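Local structure of Polyphosphate:AMP phosphotransferase (Meiothermus ruber H328, 5O6M) at residues D[58-63]-D[164-169]; D[65-70]-D[177-182]; D[87-92]-D[118-123]; D[168-173]-D[228-233]. The protein uses inorganic polyphosphate as phosphate donor to convert AMP to ADP and ADP to ATP, and also accepts other nucleoside mono- and diphosphates. The protein carries 1 engineered substitution. All coordinates share one frame; numbering follows the deposited sequence.

In the fold
All four contacts belong to one P-loop kinase fold built on a five-stranded parallel sheet of order 86-90, 117-121, 57-64, 161-169, 224-228. Interaction 1 pairs the central strand with 161-169, interaction 3 pairs the two strands at one edge, and interaction 4 lies where strands 161-169 and 224-228 end. Interaction 2 joins the loop after strand 57-64 to helix 172-183. Along the chain interaction 3 is nested inside the loops closed by interactions 1 and 2, and interaction 4 begins where interaction 1 ends. Centres of interactions 2 and 3 lie about 18 Å apart, yet Lys-70 reaches the engineered Asp-121, and the loops that follow strands 57-64 and 117-121 meet at the gamma-phosphate of ATP.

Interaction 1 (D[58-63]-D[164-169]); sequences VLVVLQ and LKFFLH
Five backbone hydrogen bonds zip strand 58-63 to strand 164-169, two parallel neighbours running at 15° to each other. As usual in parallel sheets, alternate residues of 58-63 bond to the two residues that flank their bridge partner: Val-61 N donates to Leu-164 O at 2.7 Å, while Val-61 O receives the N of Phe-166 at 2.8 Å. Gln-63 repeats the pattern, its N bonding to Phe-166 O and its O accepting Leu-168 N. The CA of Phe-167 adds a CA-H...O contact to the same Gln-63 oxygen.

Apolar packing follows on the face of Val-60, Leu-62 and Phe-166. Val-60 CG1, anti to its own backbone N (chi1 175°), comes to the ring edge of Phe-166, 3.8 Å from CD2. Leu-62 extends CD2 to 3.9 Å from Phe-166 CB. Beta-branched valine suits an extended backbone; its methyl takes the ring edge, and the leucine methyl takes the CB end.

On the other face Val-61 and Lys-165 lie side by side, Val-61 CB to Lys-165 CG 3.8 Å. The lysine's methylene stem packs here while NZ travels on to Glu-153 and Tyr-125; the amide of Gln-63 likewise finds Glu-126, Ser-123 and Tyr-210. Buried polar ends are therefore satisfied beyond the strand pair, which leaves main-chain bonds and hydrocarbon to hold the centre of the sheet together.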
# COMPACT_ATOMS: atom_id res chain seq x y z
N VAL D 58 -1.76 17.13 10.10
CA VAL D 58 -2.32 18.31 9.44
C VAL D 58 -2.67 17.96 8.00
O VAL D 58 -1.81 17.50 7.24
CB VAL D 58 -1.34 19.50 9.50
CG1 VAL D 58 -1.94 20.71 8.82
CG2 VAL D 58 -0.98 19.80 10.96
N LEU D 59 -3.94 18.18 7.63
CA LEU D 59 -4.45 17.88 6.30
C LEU D 59 -4.95 19.16 5.65
O LEU D 59 -5.83 19.84 6.20
CB LEU D 59 -5.58 16.84 6.37
CG LEU D 59 -6.35 16.57 5.08
CD1 LEU D 59 -5.46 15.97 4.01
CD2 LEU D 59 -7.55 15.66 5.36
N VAL D 60 -4.38 19.51 4.50
CA VAL D 60 -4.79 20.67 3.72
C VAL D 60 -5.45 20.18 2.44
O VAL D 60 -4.81 19.51 1.61
CB VAL D 60 -3.60 21.59 3.41
CG1 VAL D 60 -4.02 22.73 2.50
CG2 VAL D 60 -3.00 22.12 4.70
N VAL D 61 -6.73 20.51 2.26
CA VAL D 61 -7.50 20.14 1.08
C VAL D 61 -7.53 21.32 0.12
O VAL D 61 -7.77 22.46 0.53
CB VAL D 61 -8.92 19.70 1.45
CG1 VAL D 61 -9.73 19.38 0.20
CG2 VAL D 61 -8.88 18.50 2.38
N LEU D 62 -7.25 21.05 -1.16
CA LEU D 62 -7.31 22.05 -2.22
C LEU D 62 -8.29 21.58 -3.29
O LEU D 62 -8.10 20.51 -3.88
CB LEU D 62 -5.93 22.29 -2.84
CG LEU D 62 -4.84 22.84 -1.92
CD1 LEU D 62 -3.57 23.04 -2.71
CD2 LEU D 62 -5.28 24.14 -1.27
N GLN D 63 -9.34 22.37 -3.53
CA GLN D 63 -10.26 22.13 -4.64
C GLN D 63 -10.47 23.44 -5.39
O GLN D 63 -10.44 24.53 -4.80
CB GLN D 63 -11.60 21.57 -4.15
CG GLN D 63 -11.54 20.15 -3.56
CD GLN D 63 -11.42 19.04 -4.61
OE1 GLN D 63 -10.98 17.93 -4.29
NE2 GLN D 63 -11.83 19.32 -5.84
N LEU D 164 -7.88 21.62 7.14
CA LEU D 164 -8.16 22.87 6.44
C LEU D 164 -8.59 22.54 5.02
O LEU D 164 -7.89 21.81 4.31
CB LEU D 164 -6.93 23.79 6.42
CG LEU D 164 -6.43 24.36 7.75
CD1 LEU D 164 -5.76 25.70 7.53
CD2 LEU D 164 -7.56 24.47 8.75
N LYS D 165 -9.73 23.08 4.61
CA LYS D 165 -10.23 22.89 3.25
C LYS D 165 -10.31 24.25 2.57
O LYS D 165 -10.93 25.18 3.09
CB LYS D 165 -11.59 22.19 3.27
CG LYS D 165 -11.53 20.80 3.91
CD LYS D 165 -12.90 20.13 3.97
CE LYS D 165 -13.84 20.80 4.94
NZ LYS D 165 -15.08 19.99 5.14
N PHE D 166 -9.67 24.36 1.41
CA PHE D 166 -9.60 25.60 0.66
C PHE D 166 -10.27 25.40 -0.69
O PHE D 166 -9.89 24.51 -1.45
CB PHE D 166 -8.15 26.05 0.46
CG PHE D 166 -7.44 26.41 1.73
CD1 PHE D 166 -7.66 27.64 2.34
CD2 PHE D 166 -6.56 25.53 2.33
CE1 PHE D 166 -7.00 27.98 3.51
CE2 PHE D 166 -5.90 25.86 3.50
CZ PHE D 166 -6.12 27.09 4.10
N PHE D 167 -11.29 26.21 -0.97
CA PHE D 167 -11.83 26.34 -2.32
C PHE D 167 -11.25 27.61 -2.92
O PHE D 167 -11.54 28.72 -2.45
CB PHE D 167 -13.36 26.38 -2.30
CG PHE D 167 -13.98 26.52 -3.66
CD1 PHE D 167 -13.76 25.57 -4.64
CD2 PHE D 167 -14.76 27.62 -3.97
CE1 PHE D 167 -14.33 25.69 -5.90
CE2 PHE D 167 -15.33 27.76 -5.23
CZ PHE D 167 -15.11 26.79 -6.19
N LEU D 168 -10.39 27.46 -3.92
CA LEU D 168 -9.84 28.62 -4.64
C LEU D 168 -10.86 29.06 -5.69
O LEU D 168 -11.12 28.33 -6.65
CB LEU D 168 -8.49 28.30 -5.27
CG LEU D 168 -7.46 27.61 -4.37
CD1 LEU D 168 -6.19 27.30 -5.14
CD2 LEU D 168 -7.17 28.43 -3.12
N HIS D 169 -11.42 30.25 -5.50
CA HIS D 169 -12.63 30.68 -6.20
C HIS D 169 -12.26 31.67 -7.31
O HIS D 169 -11.86 32.81 -7.04
CB HIS D 169 -13.60 31.32 -5.22
CG HIS D 169 -14.94 31.65 -5.81
ND1 HIS D 169 -15.53 30.88 -6.79
CD2 HIS D 169 -15.79 32.67 -5.56
CE1 HIS D 169 -16.69 31.41 -7.11
NE2 HIS D 169 -16.88 32.50 -6.38

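Interaction 2 (D[65-70]-D[177-182]); sequences MDAGGK and QRLQER. With ATP (adenosine-5'-triphosphate), chain X; PO4 (phosphate ion), chain Y.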
# COMPACT_ATOMS: atom_id res chain seq x y z
N MET D 65 -12.08 25.03 -9.56
CA MET D 65 -12.35 24.84 -10.97
C MET D 65 -11.03 24.61 -11.71
O MET D 65 -9.96 25.03 -11.26
CB MET D 65 -13.07 26.06 -11.56
CG MET D 65 -14.41 26.38 -10.91
SD MET D 65 -15.64 25.07 -11.10
CE MET D 65 -15.54 24.76 -12.86
N ASP D 66 -11.12 23.95 -12.86
CA ASP D 66 -9.92 23.71 -13.66
C ASP D 66 -9.22 25.03 -13.94
O ASP D 66 -9.86 26.03 -14.30
CB ASP D 66 -10.29 23.02 -14.97
CG ASP D 66 -10.94 21.67 -14.75
OD1 ASP D 66 -10.67 21.04 -13.70
OD2 ASP D 66 -11.71 21.23 -15.63
N ALA D 67 -7.90 25.04 -13.78
CA ALA D 67 -7.07 26.24 -13.88
C ALA D 67 -7.37 27.23 -12.76
O ALA D 67 -6.96 28.40 -12.86
CB ALA D 67 -7.23 26.93 -15.24
N GLY D 68 -8.06 26.81 -11.70
CA GLY D 68 -8.37 27.68 -10.59
C GLY D 68 -7.21 27.98 -9.67
O GLY D 68 -7.40 28.71 -8.68
N GLY D 69 -6.03 27.45 -9.95
CA GLY D 69 -4.82 27.79 -9.22
C GLY D 69 -4.38 26.84 -8.12
O GLY D 69 -3.61 27.26 -7.25
N LYS D 70 -4.79 25.57 -8.15
CA LYS D 70 -4.35 24.67 -7.08
C LYS D 70 -2.86 24.36 -7.21
O LYS D 70 -2.13 24.37 -6.21
CB LYS D 70 -5.18 23.38 -7.07
CG LYS D 70 -5.21 22.59 -8.37
CD LYS D 70 -6.22 21.44 -8.27
CE LYS D 70 -6.00 20.41 -9.38
NZ LYS D 70 -4.55 20.24 -9.72
N GLN D 177 -9.09 33.08 -19.35
CA GLN D 177 -7.74 33.59 -19.59
C GLN D 177 -6.69 32.55 -19.24
O GLN D 177 -5.76 32.30 -20.02
CB GLN D 177 -7.51 34.88 -18.81
CG GLN D 177 -8.56 35.96 -19.02
CD GLN D 177 -8.26 37.21 -18.21
OE1 GLN D 177 -9.13 37.76 -17.54
NE2 GLN D 177 -7.02 37.68 -18.29
N ARG D 178 -6.80 31.94 -18.06
CA ARG D 178 -5.80 30.97 -17.64
C ARG D 178 -5.76 29.78 -18.58
O ARG D 178 -4.67 29.28 -18.92
CB ARG D 178 -6.06 30.54 -16.19
CG ARG D 178 -6.10 31.73 -15.24
CD ARG D 178 -6.06 31.34 -13.78
NE ARG D 178 -5.96 32.53 -12.93
CZ ARG D 178 -5.87 32.51 -11.61
NH1 ARG D 178 -5.87 31.35 -10.95
NH2 ARG D 178 -5.77 33.65 -10.94
N LEU D 179 -6.92 29.31 -19.03
CA LEU D 179 -6.92 28.23 -20.02
C LEU D 179 -6.28 28.69 -21.32
O LEU D 179 -5.47 27.96 -21.91
CB LEU D 179 -8.35 27.74 -20.26
CG LEU D 179 -8.97 26.82 -19.20
CD1 LEU D 179 -10.46 26.63 -19.45
CD2 LEU D 179 -8.25 25.48 -19.16
N GLN D 180 -6.63 29.89 -21.79
CA GLN D 180 -5.98 30.45 -22.98
C GLN D 180 -4.48 30.60 -22.76
O GLN D 180 -3.67 30.09 -23.55
CB GLN D 180 -6.61 31.80 -23.33
CG GLN D 180 -6.24 32.32 -24.73
CD GLN D 180 -6.76 31.44 -25.85
OE1 GLN D 180 -7.93 31.51 -26.23
NE2 GLN D 180 -5.89 30.60 -26.39
N GLU D 181 -4.08 31.32 -21.71
CA GLU D 181 -2.67 31.45 -21.40
C GLU D 181 -2.00 30.09 -21.30
O GLU D 181 -0.82 29.95 -21.63
CB GLU D 181 -2.50 32.24 -20.09
CG GLU D 181 -1.15 32.93 -19.93
CD GLU D 181 -0.02 31.97 -19.68
OE1 GLU D 181 1.06 32.14 -20.29
OE2 GLU D 181 -0.20 31.03 -18.87
N ARG D 182 -2.75 29.07 -20.86
CA ARG D 182 -2.21 27.72 -20.81
C ARG D 182 -1.85 27.22 -22.20
O ARG D 182 -0.86 26.50 -22.38
CB ARG D 182 -3.22 26.79 -20.14
CG ARG D 182 -2.67 25.48 -19.61
CD ARG D 182 -3.71 24.80 -18.71
NE ARG D 182 -3.68 25.31 -17.34
CZ ARG D 182 -4.06 24.60 -16.28
NH1 ARG D 182 -3.99 25.13 -15.06
NH2 ARG D 182 -4.53 23.37 -16.44
PG ATP X . -5.16 18.51 -12.61
O1G ATP X . -5.42 18.15 -11.17
O2G ATP X . -6.33 19.25 -13.25
O3G ATP X . -3.89 19.34 -12.79
PB ATP X . -3.75 16.43 -14.12
O1B ATP X . -3.79 16.47 -15.59
O2B ATP X . -2.49 17.01 -13.46
O3B ATP X . -5.00 17.18 -13.47
PA ATP X . -4.87 14.18 -12.56
O1A ATP X . -4.42 14.42 -11.17
O2A ATP X . -4.81 12.71 -12.98
O3A ATP X . -3.92 14.95 -13.58
O5' ATP X . -6.44 14.61 -12.74
C5' ATP X . -7.21 14.10 -13.85
C4' ATP X . -8.70 14.17 -13.61
O4' ATP X . -9.11 13.24 -12.59
C3' ATP X . -9.27 15.54 -13.20
O3' ATP X . -10.04 16.07 -14.27
C2' ATP X . -10.17 15.21 -12.00
O2' ATP X . -11.43 15.87 -12.03
C1' ATP X . -10.37 13.71 -12.18
N9 ATP X . -10.82 12.99 -10.99
C8 ATP X . -10.33 13.07 -9.72
N7 ATP X . -11.01 12.39 -8.83
C5 ATP X . -12.03 11.81 -9.58
C6 ATP X . -13.10 10.97 -9.23
N6 ATP X . -13.38 10.60 -7.98
N1 ATP X . -13.92 10.56 -10.22
C2 ATP X . -13.69 10.97 -11.47
N3 ATP X . -12.72 11.78 -11.91
C4 ATP X . -11.92 12.16 -10.92
P PO4 Y . -4.56 24.63 -11.42
O1 PO4 Y . -4.04 26.04 -11.64
O2 PO4 Y . -4.69 23.91 -12.74
O3 PO4 Y . -3.58 23.89 -10.54
O4 PO4 Y . -5.91 24.65 -10.74
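The loop 65-70, which corresponds to the P-loop of this P-loop NTPase clan, rests against helix 172-183 through Ala-67, which meets both Arg-178 and Arg-182. Ala-67 CB points at the helix and sits 3.9 Å from Arg-178 CB; a small methyl group suits this close approach. The stem of Arg-178 then runs extended past the loop, placing Arg-178 CD 3.2 Å from Ala-67 O, with that oxygen near the plane of the guanidinium at its edge. The charge itself is paired on Arg-178's own helix, where NE forms a salt bridge with Glu-174.

Arg-182 approaches from the next turn. Its chain bends at chi3 (-84°), laying one guanidinium face over Ala-67 CB, whose distance to Arg-182 NH1 is 3.7 Å. The edge of the same group faces a phosphate ion, and Arg-182 NH1 gives O2 of that ion a nearly straight bond of 2.7 Å.

Met-65 to Gly-68 form a type II beta turn leading to Gly-69, the N-cap of helix 70-77. The ion, probably from the crystallisation liquor, lies at this helix start, held as in a P-loop by backbone N atoms: its O4 accepts the N of Gly-69 and, at 3.0 Å, that of Lys-70. Glycine fits at 69 because its positive phi would press a side chain against the preceding carbonyl. Lys-70, again as in a P-loop, carries its ammonium beyond the ion to ATP, Lys-70 NZ to O1G 2.7 Å, and also forms a salt bridge with the engineered Asp-121.

Interaction 3 (D[87-92]-D[118-123]); sequences RVASFG and VIFDRS. Engineered in segment 118-123: Asp-121 (natural residue Asn). With ATP (adenosine-5'-triphosphate), chain X.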
# COMPACT_ATOMS: atom_id res chain seq x y z
N ARG D 87 4.02 16.47 2.19
CA ARG D 87 3.78 15.50 1.13
C ARG D 87 2.51 15.87 0.37
O ARG D 87 1.51 16.27 0.98
CB ARG D 87 3.65 14.08 1.69
CG ARG D 87 3.24 13.05 0.64
CD ARG D 87 3.35 11.63 1.17
NE ARG D 87 2.48 11.38 2.32
CZ ARG D 87 1.21 11.00 2.23
NH1 ARG D 87 0.65 10.84 1.04
NH2 ARG D 87 0.49 10.78 3.32
N VAL D 88 2.55 15.74 -0.95
CA VAL D 88 1.39 16.00 -1.80
C VAL D 88 0.82 14.68 -2.27
O VAL D 88 1.54 13.83 -2.80
CB VAL D 88 1.77 16.89 -3.00
CG1 VAL D 88 0.55 17.11 -3.90
CG2 VAL D 88 2.33 18.22 -2.52
N ALA D 89 -0.49 14.50 -2.07
CA ALA D 89 -1.22 13.34 -2.59
C ALA D 89 -2.22 13.84 -3.62
O ALA D 89 -3.15 14.58 -3.29
CB ALA D 89 -1.93 12.58 -1.47
N SER D 90 -2.02 13.45 -4.87
CA SER D 90 -2.89 13.84 -5.97
C SER D 90 -3.91 12.75 -6.22
O SER D 90 -3.61 11.56 -6.10
CB SER D 90 -2.08 14.09 -7.24
OG SER D 90 -1.18 15.16 -7.08
N PHE D 91 -5.13 13.16 -6.56
CA PHE D 91 -6.21 12.24 -6.88
C PHE D 91 -6.70 12.53 -8.29
O PHE D 91 -7.24 13.61 -8.56
CB PHE D 91 -7.35 12.34 -5.86
CG PHE D 91 -6.96 11.90 -4.48
CD1 PHE D 91 -6.91 10.55 -4.16
CD2 PHE D 91 -6.66 12.83 -3.49
CE1 PHE D 91 -6.56 10.13 -2.89
CE2 PHE D 91 -6.30 12.42 -2.22
CZ PHE D 91 -6.25 11.07 -1.91
N GLY D 92 -6.52 11.56 -9.19
CA GLY D 92 -7.00 11.63 -10.54
C GLY D 92 -8.15 10.68 -10.78
O GLY D 92 -8.81 10.20 -9.84
N VAL D 118 0.01 16.98 4.96
CA VAL D 118 -0.34 16.44 3.65
C VAL D 118 -1.26 17.42 2.94
O VAL D 118 -2.20 17.95 3.54
CB VAL D 118 -1.00 15.05 3.76
CG1 VAL D 118 -1.56 14.64 2.42
CG2 VAL D 118 0.01 14.03 4.26
N ILE D 119 -0.98 17.65 1.66
CA ILE D 119 -1.83 18.45 0.80
C ILE D 119 -2.57 17.50 -0.12
O ILE D 119 -1.94 16.74 -0.87
CB ILE D 119 -1.03 19.48 0.01
CG1 ILE D 119 -0.27 20.40 0.97
CG2 ILE D 119 -1.95 20.30 -0.89
CD1 ILE D 119 0.96 21.03 0.36
N PHE D 120 -3.90 17.51 -0.05
CA PHE D 120 -4.73 16.79 -1.01
C PHE D 120 -4.91 17.66 -2.24
O PHE D 120 -5.61 18.68 -2.20
CB PHE D 120 -6.07 16.40 -0.39
CG PHE D 120 -6.03 15.13 0.42
CD1 PHE D 120 -4.83 14.48 0.66
CD2 PHE D 120 -7.20 14.58 0.93
CE1 PHE D 120 -4.79 13.31 1.40
CE2 PHE D 120 -7.17 13.41 1.67
CZ PHE D 120 -5.97 12.77 1.90
N ASP D 121 -4.25 17.29 -3.33
CA ASP D 121 -4.41 17.94 -4.63
C ASP D 121 -5.62 17.29 -5.29
O ASP D 121 -5.51 16.25 -5.94
CB ASP D 121 -3.14 17.81 -5.46
CG ASP D 121 -3.35 18.20 -6.91
OD1 ASP D 121 -4.25 19.01 -7.20
OD2 ASP D 121 -2.60 17.68 -7.77
N ARG D 122 -6.79 17.91 -5.10
CA ARG D 122 -8.07 17.24 -5.29
C ARG D 122 -8.24 16.20 -4.18
O ARG D 122 -7.27 15.88 -3.48
CB ARG D 122 -8.15 16.59 -6.67
CG ARG D 122 -8.19 17.60 -7.81
CD ARG D 122 -8.45 16.92 -9.15
NE ARG D 122 -8.20 17.82 -10.27
CZ ARG D 122 -9.09 18.66 -10.78
NH1 ARG D 122 -10.32 18.71 -10.28
NH2 ARG D 122 -8.76 19.43 -11.80
N SER D 123 -9.45 15.68 -3.99
CA SER D 123 -9.70 14.92 -2.78
C SER D 123 -10.94 14.05 -2.97
O SER D 123 -11.43 13.86 -4.09
CB SER D 123 -9.88 15.86 -1.58
OG SER D 123 -11.07 16.61 -1.73
PG ATP X . -5.16 18.51 -12.61
O1G ATP X . -5.42 18.15 -11.17
O2G ATP X . -6.33 19.25 -13.25
O3G ATP X . -3.89 19.34 -12.79
PB ATP X . -3.75 16.43 -14.12
O1B ATP X . -3.79 16.47 -15.59
O2B ATP X . -2.49 17.01 -13.46
O3B ATP X . -5.00 17.18 -13.47
PA ATP X . -4.87 14.18 -12.56
O1A ATP X . -4.42 14.42 -11.17
O2A ATP X . -4.81 12.71 -12.98
O3A ATP X . -3.92 14.95 -13.58
O5' ATP X . -6.44 14.61 -12.74
C5' ATP X . -7.21 14.10 -13.85
C4' ATP X . -8.70 14.17 -13.61
O4' ATP X . -9.11 13.24 -12.59
C3' ATP X . -9.27 15.54 -13.20
O3' ATP X . -10.04 16.07 -14.27
C2' ATP X . -10.17 15.21 -12.00
O2' ATP X . -11.43 15.87 -12.03
C1' ATP X . -10.37 13.71 -12.18
N9 ATP X . -10.82 12.99 -10.99
C8 ATP X . -10.33 13.07 -9.72
N7 ATP X . -11.01 12.39 -8.83
C5 ATP X . -12.03 11.81 -9.58
C6 ATP X . -13.10 10.97 -9.23
N6 ATP X . -13.38 10.60 -7.98
N1 ATP X . -13.92 10.56 -10.22
C2 ATP X . -13.69 10.97 -11.47
N3 ATP X . -12.72 11.78 -11.91
C4 ATP X . -11.92 12.16 -10.92
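Phe-91 and Phe-120 form a T-shaped pair, with the edge of Phe-91 directed into the face of Phe-120. The centroids are 5.0 Å apart and the planes stand at 82°. Followed outward, the Phe-91 side chain begins with CB, 4.4 Å from Arg-122 CB. Next, Phe-91 CD2 comes within 3.1 Å of Arg-122 O, which lies near the ring plane, so the electropositive rim faces a carbonyl. Phe-91 CE2 then stands over the centre of the Phe-120 ring, 3.8 Å from Phe-120 CG, and CZ touches the far end of that ring. A flat aromatic suits this place because its rim can serve the carbonyl and the neighbouring pi face together.

Ahead of the aromatics the parallel strands bond through their backbones, as in Ala-89 N to Ile-119 O at 2.9 Å. On the face opposite Ala-89 and Phe-120, Ser-90 OG donates to OD2 of Asp-121, an engineered residue, at 3.0 Å; it arrives on the anti side of the carboxylate, while OD1 pairs with Lys-70.

Arg-122 is long enough to reach ATP: NE bonds O1G and NH2 bonds O2G, a two-pronged grip on the gamma-phosphate with the guanidinium edge towards PG. Glu-126 and Asp-66 also hold this group by salt bridges. Both aromatics pack against Val-107 of helix 105-108, whereas Ile-119 packs against helix 70-77 and strand 57-64 continues the sheet beside 118-121.

Interaction 4 (D[168-173]-D[228-233]); sequences LHISKD and PANKNW. With PO4 (phosphate ion), chain B.
Asn-230 grips Ser-171 with both ends of its amide. Asn-230 OD1 accepts the backbone N of Ser-171 at 3.1 Å, in the carbonyl plane and on a lone pair, while Asn-230 ND2 donates to Ser-171 OG at 3.2 Å, with OG 16° out of the amide plane. Asparagine suits the place because it offers an acceptor and a donor side by side, and the two bonds fix the rotation of the amide. The packing is close here: Ile-170 CA lies 3.1 Å from Asn-230 OD1, and the Ile-170 and Asn-230 side chains cross at about a right angle.

Further in, small Ala-229 lets the two segments come together. Ala-229 CB lies 3.8 Å from Leu-168 CB and 3.9 Å from Ile-170 CG2, and Ala-229 N bonds to His-169 O from above the carbonyl plane.

These contacts lie where the parallel strands 161-169 and 224-228 end, with His-169 and Pro-228 as their last bridge, and each segment turns into a helix. Ser-171 is the N-cap of helix 172-183: its OG, held between backbone N and carbonyl carbon by chi1 of 64°, accepts Glu-174 N as well as the asparagine. Lys-231 takes the N-cap position of helix 232-249.

On the solvent side the segments part. Lys-172 and Asp-173 turn to the exposed surface, and the exposed Asn-232 stands beside a phosphate ion, probably from the crystallisation liquor. O2 of that ion receives Trp-233 N at 2.7 Å, and its O4 a weak bond from Asn-232 N at the helix start; Lys-29 also binds it.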
# COMPACT_ATOMS: atom_id res chain seq x y z
N LEU D 168 -10.39 27.46 -3.92
CA LEU D 168 -9.84 28.62 -4.64
C LEU D 168 -10.86 29.06 -5.69
O LEU D 168 -11.12 28.33 -6.65
CB LEU D 168 -8.49 28.30 -5.27
CG LEU D 168 -7.46 27.61 -4.37
CD1 LEU D 168 -6.19 27.30 -5.14
CD2 LEU D 168 -7.17 28.43 -3.12
N HIS D 169 -11.42 30.25 -5.50
CA HIS D 169 -12.63 30.68 -6.20
C HIS D 169 -12.26 31.67 -7.31
O HIS D 169 -11.86 32.81 -7.04
CB HIS D 169 -13.60 31.32 -5.22
CG HIS D 169 -14.94 31.65 -5.81
ND1 HIS D 169 -15.53 30.88 -6.79
CD2 HIS D 169 -15.79 32.67 -5.56
CE1 HIS D 169 -16.69 31.41 -7.11
NE2 HIS D 169 -16.88 32.50 -6.38
N ILE D 170 -12.37 31.22 -8.56
CA ILE D 170 -12.14 32.09 -9.71
C ILE D 170 -13.46 32.26 -10.46
O ILE D 170 -14.40 31.48 -10.32
CB ILE D 170 -11.05 31.54 -10.65
CG1 ILE D 170 -11.47 30.20 -11.25
CG2 ILE D 170 -9.71 31.43 -9.92
CD1 ILE D 170 -10.65 29.78 -12.46
N SER D 171 -13.51 33.32 -11.26
CA SER D 171 -14.67 33.62 -12.08
C SER D 171 -14.62 32.86 -13.40
O SER D 171 -13.59 32.34 -13.81
CB SER D 171 -14.74 35.12 -12.35
OG SER D 171 -13.62 35.53 -13.11
N LYS D 172 -15.77 32.83 -14.09
CA LYS D 172 -15.84 32.13 -15.36
C LYS D 172 -14.95 32.78 -16.40
O LYS D 172 -14.29 32.09 -17.19
CB LYS D 172 -17.29 32.08 -15.87
CG LYS D 172 -17.46 31.25 -17.13
CD LYS D 172 -18.91 31.16 -17.56
CE LYS D 172 -19.04 30.33 -18.83
NZ LYS D 172 -20.46 29.99 -19.15
N ASP D 173 -14.91 34.12 -16.42
CA ASP D 173 -14.05 34.82 -17.37
C ASP D 173 -12.58 34.67 -17.01
O ASP D 173 -11.72 34.59 -17.89
CB ASP D 173 -14.45 36.29 -17.45
CG ASP D 173 -13.36 37.16 -18.05
OD1 ASP D 173 -13.08 37.02 -19.27
OD2 ASP D 173 -12.78 37.98 -17.31
N PRO D 228 -10.76 34.06 -2.45
CA PRO D 228 -10.76 34.85 -3.68
C PRO D 228 -9.45 34.61 -4.42
O PRO D 228 -8.38 34.97 -3.91
CB PRO D 228 -10.88 36.30 -3.19
CG PRO D 228 -11.44 36.19 -1.80
CD PRO D 228 -10.90 34.90 -1.24
N ALA D 229 -9.52 34.00 -5.59
CA ALA D 229 -8.33 33.47 -6.24
C ALA D 229 -8.11 34.02 -7.64
O ALA D 229 -7.26 33.50 -8.38
CB ALA D 229 -8.39 31.94 -6.29
N ASN D 230 -8.84 35.07 -8.04
CA ASN D 230 -8.54 35.69 -9.33
C ASN D 230 -7.17 36.37 -9.31
O ASN D 230 -6.53 36.46 -10.36
CB ASN D 230 -9.63 36.69 -9.70
CG ASN D 230 -10.80 36.05 -10.42
OD1 ASN D 230 -10.88 34.82 -10.54
ND2 ASN D 230 -11.72 36.87 -10.90
N LYS D 231 -6.72 36.84 -8.15
CA LYS D 231 -5.40 37.45 -8.01
C LYS D 231 -4.50 36.48 -7.26
O LYS D 231 -4.73 36.19 -6.08
CB LYS D 231 -5.46 38.80 -7.29
CG LYS D 231 -6.37 39.85 -7.91
CD LYS D 231 -6.39 41.08 -7.01
CE LYS D 231 -7.43 42.11 -7.42
NZ LYS D 231 -7.56 43.20 -6.40
N ASN D 232 -3.47 35.98 -7.95
CA ASN D 232 -2.57 35.00 -7.35
C ASN D 232 -1.92 35.53 -6.07
O ASN D 232 -1.82 34.80 -5.07
CB ASN D 232 -1.49 34.60 -8.35
CG ASN D 232 -2.04 33.77 -9.48
OD1 ASN D 232 -3.23 33.45 -9.51
ND2 ASN D 232 -1.18 33.42 -10.42
N TRP D 233 -1.47 36.78 -6.08
CA TRP D 233 -0.79 37.31 -4.90
C TRP D 233 -1.71 37.28 -3.68
O TRP D 233 -1.25 37.02 -2.56
CB TRP D 233 -0.27 38.73 -5.16
CG TRP D 233 -1.33 39.75 -5.48
CD1 TRP D 233 -1.77 40.12 -6.72
CD2 TRP D 233 -2.06 40.56 -4.54
NE1 TRP D 233 -2.74 41.09 -6.61
CE2 TRP D 233 -2.94 41.37 -5.29
CE3 TRP D 233 -2.07 40.66 -3.15
CZ2 TRP D 233 -3.81 42.28 -4.68
CZ3 TRP D 233 -2.93 41.56 -2.55
CH2 TRP D 233 -3.79 42.36 -3.32
P PO4 B . -0.78 37.74 -10.12
O1 PO4 B . -0.70 39.20 -10.48
O2 PO4 B . -0.89 37.60 -8.62
O3 PO4 B . 0.46 37.03 -10.60
O4 PO4 B . -2.01 37.13 -10.76